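Local structure of galectin (Danio rerio, 6E20) at residues P23-I34 with F79-I89. The protein binds beta-galactoside sugars as a galectin and is thought to act in innate immunity, where it probably recognises viral envelope glycoprotein glycans. Residues are numbered along the deposited sequence; the frame is centred on the assembly and turned at random.
Sequences PKPDSTNFAINI and FIQDKEFQIKI
Phe30 meets Phe79 and Phe85 in an aromatic cluster. The edge of Phe30 points at one face of Phe79 in a T-shaped pair, with planes at 88° and Phe30 CZ 4.1 Å from Phe79 CD1. Phe85 comes at Phe30 from the opposite direction. These two rings are tilted only 7° from each other yet offset, with little overlap, and Phe30 CZ lies 3.8 Å from Phe85 CE2. Pro23 CD sits at the edge of Phe85, 3.7 Å from Phe85 CD2. Farther along, isoleucines meet tip to tip: CD1 of Ile32 and CD1 of Ile87 are 4.0 Å apart, and CD1 of Ile34 and CD1 of Ile89 3.8 Å. In the type II turn from Ile80 to Lys83, Asp82 N donates to Pro23 O (2.9 Å), from above the carbonyl plane. Outside the segments, Arg127 forms a salt bridge with Asp82 OD1, and Val126 and Pro47 touch Phe30. Strands 30-34 and 85-89 belong to the two facing sheets of the galectin beta-sandwich. The sheets are therefore joined here by apolar packing of phenylalanines and isoleucines, while the backbone hydrogen bond ties the turn to the end of strand 16-23, a neighbour of strand 85-91 in the same sheet.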
ATOM      1  N   PRO B  23     -14.186  -1.927   7.805  1.00 22.44           N
ATOM      2  CA  PRO B  23     -14.111  -2.863   8.912  1.00 24.16           C
ATOM      3  C   PRO B  23     -14.870  -4.116   8.454  1.00 24.86           C
ATOM      4  O   PRO B  23     -15.859  -3.963   7.781  1.00 22.46           O
ATOM      5  CB  PRO B  23     -14.770  -2.144  10.096  1.00 24.88           C
ATOM      6  CG  PRO B  23     -14.890  -0.695   9.664  1.00 23.34           C
ATOM      7  CD  PRO B  23     -14.924  -0.705   8.152  1.00 24.17           C
ATOM      8  N   LYS B  24     -14.368  -5.296   8.795  1.00 24.37           N
ATOM      9  CA  LYS B  24     -15.081  -6.575   8.536  1.00 28.59           C
ATOM     10  C   LYS B  24     -16.472  -6.493   9.153  1.00 27.24           C
ATOM     11  O   LYS B  24     -16.676  -5.805  10.154  1.00 26.96           O
ATOM     12  CB  LYS B  24     -14.348  -7.785   9.112  1.00 28.61           C
ATOM     13  CG  LYS B  24     -12.907  -7.960   8.675  1.00 33.84           C
ATOM     14  CD  LYS B  24     -12.736  -8.404   7.264  1.00 40.34           C
ATOM     15  CE  LYS B  24     -11.287  -8.632   6.879  1.00 43.39           C
ATOM     16  NZ  LYS B  24     -10.741  -9.879   7.462  1.00 48.59           N
ATOM     17  N   PRO B  25     -17.475  -7.198   8.589  1.00 26.26           N
ATOM     18  CA  PRO B  25     -18.833  -7.148   9.133  1.00 26.02           C
ATOM     19  C   PRO B  25     -18.916  -7.493  10.626  1.00 23.49           C
ATOM     20  O   PRO B  25     -19.785  -7.003  11.282  1.00 21.30           O
ATOM     21  CB  PRO B  25     -19.619  -8.172   8.288  1.00 26.03           C
ATOM     22  CG  PRO B  25     -18.828  -8.285   6.998  1.00 27.07           C
ATOM     23  CD  PRO B  25     -17.379  -8.022   7.374  1.00 25.85           C
ATOM     24  N   ASP B  26     -18.009  -8.344  11.115  1.00 23.19           N
ATOM     25  CA  ASP B  26     -17.999  -8.838  12.513  1.00 23.88           C
ATOM     26  C   ASP B  26     -16.837  -8.203  13.275  1.00 25.02           C
ATOM     27  O   ASP B  26     -16.483  -8.724  14.345  1.00 25.50           O
ATOM     28  CB  ASP B  26     -17.903 -10.373  12.549  1.00 24.43           C
ATOM     29  CG  ASP B  26     -16.571 -10.947  12.081  1.00 23.74           C
ATOM     30  OD1 ASP B  26     -15.805 -10.241  11.373  1.00 24.20           O
ATOM     31  OD2 ASP B  26     -16.320 -12.098  12.424  1.00 27.21           O
ATOM     32  N   SER B  27     -16.308  -7.078  12.803  1.00 24.84           N
ATOM     33  CA  SER B  27     -15.155  -6.402  13.456  1.00 25.71           C
ATOM     34  C   SER B  27     -15.463  -6.046  14.917  1.00 23.52           C
ATOM     35  O   SER B  27     -16.533  -5.480  15.194  1.00 25.79           O
ATOM     36  CB  SER B  27     -14.723  -5.199  12.659  1.00 27.34           C
ATOM     37  OG  SER B  27     -13.559  -4.608  13.224  1.00 26.53           O
ATOM     38  N   THR B  28     -14.555  -6.387  15.841  1.00 23.40           N
ATOM     39  CA  THR B  28     -14.598  -5.936  17.250  1.00 23.96           C
ATOM     40  C   THR B  28     -13.698  -4.712  17.362  1.00 22.66           C
ATOM     41  O   THR B  28     -13.924  -3.882  18.235  1.00 24.08           O
ATOM     42  CB  THR B  28     -14.175  -7.035  18.243  1.00 23.96           C
ATOM     43  OG1 THR B  28     -12.780  -7.306  18.078  1.00 23.73           O
ATOM     44  CG2 THR B  28     -14.978  -8.304  18.076  1.00 25.71           C
ATOM     45  N   ASN B  29     -12.673  -4.658  16.530  1.00 23.31           N
ATOM     46  CA  ASN B  29     -11.645  -3.596  16.570  1.00 22.92           C
ATOM     47  C   ASN B  29     -10.685  -3.805  15.399  1.00 23.53           C
ATOM     48  O   ASN B  29     -10.683  -4.929  14.787  1.00 22.75           O
ATOM     49  CB  ASN B  29     -10.920  -3.584  17.925  1.00 25.47           C
ATOM     50  CG  ASN B  29      -9.863  -4.653  18.073  1.00 25.99           C
ATOM     51  OD1 ASN B  29     -10.173  -5.854  18.049  1.00 28.00           O
ATOM     52  ND2 ASN B  29      -8.611  -4.220  18.170  1.00 23.85           N
ATOM     53  N   PHE B  30      -9.844  -2.802  15.141  1.00 20.77           N
ATOM     54  CA  PHE B  30      -8.745  -2.890  14.149  1.00 22.88           C
ATOM     55  C   PHE B  30      -7.714  -1.843  14.502  1.00 22.50           C
ATOM     56  O   PHE B  30      -8.051  -0.971  15.305  1.00 25.09           O
ATOM     57  CB  PHE B  30      -9.244  -2.739  12.706  1.00 21.49           C
ATOM     58  CG  PHE B  30      -9.836  -1.404  12.340  1.00 23.11           C
ATOM     59  CD1 PHE B  30     -11.197  -1.166  12.468  1.00 24.59           C
ATOM     60  CD2 PHE B  30      -9.042  -0.389  11.814  1.00 25.05           C
ATOM     61  CE1 PHE B  30     -11.746   0.059  12.108  1.00 25.26           C
ATOM     62  CE2 PHE B  30      -9.583   0.843  11.467  1.00 23.12           C
ATOM     63  CZ  PHE B  30     -10.940   1.057  11.592  1.00 25.37           C
ATOM     64  N   ALA B  31      -6.510  -1.949  13.954  1.00 23.18           N
ATOM     65  CA  ALA B  31      -5.410  -1.024  14.306  1.00 23.34           C
ATOM     66  C   ALA B  31      -4.553  -0.740  13.078  1.00 22.52           C
ATOM     67  O   ALA B  31      -4.301  -1.665  12.273  1.00 23.38           O
ATOM     68  CB  ALA B  31      -4.582  -1.566  15.452  1.00 23.90           C
ATOM     69  N   ILE B  32      -4.150   0.526  12.995  1.00 23.23           N
ATOM     70  CA  ILE B  32      -3.123   1.102  12.094  1.00 24.50           C
ATOM     71  C   ILE B  32      -1.893   1.324  12.956  1.00 24.15           C
ATOM     72  O   ILE B  32      -2.007   1.995  14.001  1.00 25.12           O
ATOM     73  CB  ILE B  32      -3.601   2.425  11.466  1.00 26.01           C
ATOM     74  CG1 ILE B  32      -4.904   2.254  10.671  1.00 26.80           C
ATOM     75  CG2 ILE B  32      -2.494   3.006  10.622  1.00 26.47           C
ATOM     76  CD1 ILE B  32      -5.900   3.371  10.882  1.00 31.72           C
ATOM     77  N   ASN B  33      -0.792   0.714  12.552  1.00 23.58           N
ATOM     78  CA  ASN B  33       0.514   0.781  13.247  1.00 23.67           C
ATOM     79  C   ASN B  33       1.465   1.474  12.290  1.00 23.62           C
ATOM     80  O   ASN B  33       1.686   0.921  11.195  1.00 21.43           O
ATOM     81  CB  ASN B  33       0.977  -0.620  13.651  1.00 23.76           C
ATOM     82  CG  ASN B  33       0.031  -1.261  14.642  1.00 24.79           C
ATOM     83  OD1 ASN B  33      -0.683  -2.231  14.342  1.00 29.09           O
ATOM     84  ND2 ASN B  33       0.010  -0.717  15.835  1.00 24.90           N
ATOM     85  N   ILE B  34       1.970   2.651  12.675  1.00 23.59           N
ATOM     86  CA  ILE B  34       3.021   3.366  11.907  1.00 25.52           C
ATOM     87  C   ILE B  34       4.289   3.428  12.776  1.00 26.17           C
ATOM     88  O   ILE B  34       4.214   3.843  13.973  1.00 21.63           O
ATOM     89  CB  ILE B  34       2.530   4.751  11.470  1.00 26.66           C
ATOM     90  CG1 ILE B  34       1.215   4.685  10.680  1.00 28.83           C
ATOM     91  CG2 ILE B  34       3.619   5.478  10.691  1.00 25.52           C
ATOM     92  CD1 ILE B  34       0.549   6.048  10.506  1.00 29.45           C
ATOM     93  N   PHE B  79     -16.927   5.060  12.649  1.00 27.22           N
ATOM     94  CA  PHE B  79     -16.708   3.783  11.930  1.00 24.86           C
ATOM     95  C   PHE B  79     -17.937   2.912  12.098  1.00 25.10           C
ATOM     96  O   PHE B  79     -18.576   2.952  13.163  1.00 24.88           O
ATOM     97  CB  PHE B  79     -15.471   3.037  12.429  1.00 25.25           C
ATOM     98  CG  PHE B  79     -14.237   3.893  12.346  1.00 27.17           C
ATOM     99  CD1 PHE B  79     -13.608   4.097  11.126  1.00 26.52           C
ATOM    100  CD2 PHE B  79     -13.723   4.513  13.476  1.00 26.39           C
ATOM    101  CE1 PHE B  79     -12.474   4.893  11.037  1.00 25.57           C
ATOM    102  CE2 PHE B  79     -12.595   5.317  13.382  1.00 26.23           C
ATOM    103  CZ  PHE B  79     -11.984   5.510  12.161  1.00 26.74           C
ATOM    104  N   ILE B  80     -18.211   2.097  11.081  1.00 26.94           N
ATOM    105  CA  ILE B  80     -19.312   1.106  11.126  1.00 26.78           C
ATOM    106  C   ILE B  80     -18.829  -0.170  10.477  1.00 23.93           C
ATOM    107  O   ILE B  80     -18.208  -0.083   9.387  1.00 23.42           O
ATOM    108  CB  ILE B  80     -20.578   1.616  10.415  1.00 27.68           C
ATOM    109  CG1 ILE B  80     -21.093   2.934  11.001  1.00 32.38           C
ATOM    110  CG2 ILE B  80     -21.647   0.544  10.440  1.00 28.54           C
ATOM    111  CD1 ILE B  80     -21.897   3.752  10.022  1.00 33.49           C
ATOM    112  N   GLN B  81     -19.200  -1.300  11.090  1.00 24.10           N
ATOM    113  CA  GLN B  81     -18.970  -2.657  10.529  1.00 23.85           C
ATOM    114  C   GLN B  81     -19.462  -2.640   9.073  1.00 24.64           C
ATOM    115  O   GLN B  81     -20.599  -2.138   8.807  1.00 23.38           O
ATOM    116  CB  GLN B  81     -19.642  -3.745  11.380  1.00 22.47           C
ATOM    117  CG  GLN B  81     -19.069  -3.927  12.790  1.00 23.77           C
ATOM    118  CD  GLN B  81     -19.711  -3.089  13.880  1.00 26.01           C
ATOM    119  OE1 GLN B  81     -20.158  -1.956  13.661  1.00 25.89           O
ATOM    120  NE2 GLN B  81     -19.753  -3.633  15.090  1.00 27.72           N
ATOM    121  N   ASP B  82     -18.606  -3.112   8.167  1.00 23.28           N
ATOM    122  CA  ASP B  82     -18.857  -3.300   6.712  1.00 27.21           C
ATOM    123  C   ASP B  82     -19.087  -1.967   5.978  1.00 28.49           C
ATOM    124  O   ASP B  82     -19.621  -2.018   4.869  1.00 29.33           O
ATOM    125  CB  ASP B  82     -20.067  -4.201   6.448  1.00 27.32           C
ATOM    126  CG  ASP B  82     -20.016  -4.867   5.079  1.00 29.77           C
ATOM    127  OD1 ASP B  82     -18.928  -4.999   4.525  1.00 30.18           O
ATOM    128  OD2 ASP B  82     -21.065  -5.253   4.577  1.00 36.59           O
ATOM    129  N   LYS B  83     -18.703  -0.817   6.534  1.00 29.12           N
ATOM    130  CA  LYS B  83     -18.864   0.479   5.819  1.00 28.05           C
ATOM    131  C   LYS B  83     -17.493   1.046   5.510  1.00 26.77           C
ATOM    132  O   LYS B  83     -16.669   1.097   6.443  1.00 27.39           O
ATOM    133  CB  LYS B  83     -19.711   1.446   6.642  1.00 32.50           C
ATOM    134  CG  LYS B  83     -21.189   1.106   6.571  1.00 35.35           C
ATOM    135  CD  LYS B  83     -21.668   1.101   5.113  1.00 37.82           C
ATOM    136  CE  LYS B  83     -22.395  -0.173   4.787  1.00 39.32           C
ATOM    137  NZ  LYS B  83     -23.434  -0.439   5.806  1.00 40.23           N
ATOM    138  N   GLU B  84     -17.270   1.432   4.254  1.00 25.66           N
ATOM    139  CA  GLU B  84     -15.988   2.030   3.804  1.00 29.18           C
ATOM    140  C   GLU B  84     -15.721   3.300   4.606  1.00 28.07           C
ATOM    141  O   GLU B  84     -16.671   4.040   4.871  1.00 29.81           O
ATOM    142  CB  GLU B  84     -15.961   2.388   2.320  1.00 32.63           C
ATOM    143  CG  GLU B  84     -14.630   3.031   1.925  1.00 36.40           C
ATOM    144  CD  GLU B  84     -14.425   3.298   0.444  1.00 39.82           C
ATOM    145  OE1 GLU B  84     -14.320   4.473   0.081  1.00 47.92           O
ATOM    146  OE2 GLU B  84     -14.366   2.339  -0.326  1.00 38.19           O
ATOM    147  N   PHE B  85     -14.466   3.511   4.982  1.00 27.20           N
ATOM    148  CA  PHE B  85     -13.969   4.766   5.586  1.00 27.41           C
ATOM    149  C   PHE B  85     -12.710   5.206   4.837  1.00 28.91           C
ATOM    150  O   PHE B  85     -12.021   4.370   4.177  1.00 27.91           O
ATOM    151  CB  PHE B  85     -13.646   4.588   7.069  1.00 25.58           C
ATOM    152  CG  PHE B  85     -12.525   3.615   7.310  1.00 26.74           C
ATOM    153  CD1 PHE B  85     -11.200   3.979   7.112  1.00 28.71           C
ATOM    154  CD2 PHE B  85     -12.797   2.306   7.668  1.00 26.10           C
ATOM    155  CE1 PHE B  85     -10.172   3.065   7.297  1.00 26.12           C
ATOM    156  CE2 PHE B  85     -11.765   1.396   7.859  1.00 25.89           C
ATOM    157  CZ  PHE B  85     -10.459   1.773   7.666  1.00 25.75           C
ATOM    158  N   GLN B  86     -12.442   6.500   4.964  1.00 28.31           N
ATOM    159  CA  GLN B  86     -11.188   7.152   4.550  1.00 32.34           C
ATOM    160  C   GLN B  86     -10.681   7.968   5.745  1.00 28.44           C
ATOM    161  O   GLN B  86     -11.480   8.718   6.338  1.00 28.12           O
ATOM    162  CB  GLN B  86     -11.392   7.957   3.268  1.00 34.02           C
ATOM    163  CG  GLN B  86     -10.105   8.047   2.469  1.00 37.05           C
ATOM    164  CD  GLN B  86     -10.280   8.696   1.117  1.00 40.98           C
ATOM    165  OE1 GLN B  86     -10.311   9.921   1.006  1.00 44.03           O
ATOM    166  NE2 GLN B  86     -10.318   7.873   0.080  1.00 35.01           N
ATOM    167  N   ILE B  87      -9.443   7.684   6.145  1.00 27.79           N
ATOM    168  CA  ILE B  87      -8.672   8.350   7.238  1.00 30.40           C
ATOM    169  C   ILE B  87      -7.443   9.020   6.614  1.00 29.47           C
ATOM    170  O   ILE B  87      -6.805   8.414   5.717  1.00 26.70           O
ATOM    171  CB  ILE B  87      -8.261   7.313   8.294  1.00 31.84           C
ATOM    172  CG1 ILE B  87      -9.479   6.694   8.983  1.00 34.30           C
ATOM    173  CG2 ILE B  87      -7.282   7.887   9.300  1.00 36.09           C
ATOM    174  CD1 ILE B  87      -9.145   5.411   9.735  1.00 34.83           C
ATOM    175  N   LYS B  88      -7.133  10.240   7.058  1.00 28.97           N
ATOM    176  CA  LYS B  88      -5.917  10.977   6.646  1.00 29.25           C
ATOM    177  C   LYS B  88      -5.061  11.125   7.885  1.00 25.69           C
ATOM    178  O   LYS B  88      -5.643  11.303   8.978  1.00 24.13           O
ATOM    179  CB  LYS B  88      -6.254  12.341   6.041  1.00 33.61           C
ATOM    180  CG  LYS B  88      -7.133  12.253   4.810  1.00 39.14           C
ATOM    181  CD  LYS B  88      -7.017  13.446   3.912  1.00 45.21           C
ATOM    182  CE  LYS B  88      -7.547  13.150   2.529  1.00 50.90           C
ATOM    183  NZ  LYS B  88      -7.565  14.384   1.714  1.00 57.29           N
ATOM    184  N   ILE B  89      -3.754  10.970   7.715  1.00 25.26           N
ATOM    185  CA  ILE B  89      -2.747  11.173   8.793  1.00 26.43           C
ATOM    186  C   ILE B  89      -1.670  12.087   8.236  1.00 28.45           C
ATOM    187  O   ILE B  89      -1.064  11.729   7.204  1.00 29.83           O
ATOM    188  CB  ILE B  89      -2.177   9.837   9.307  1.00 29.33           C
ATOM    189  CG1 ILE B  89      -3.319   8.918   9.748  1.00 26.73           C
ATOM    190  CG2 ILE B  89      -1.149  10.048  10.425  1.00 27.68           C
ATOM    191  CD1 ILE B  89      -2.861   7.650  10.385  1.00 26.72           C
TER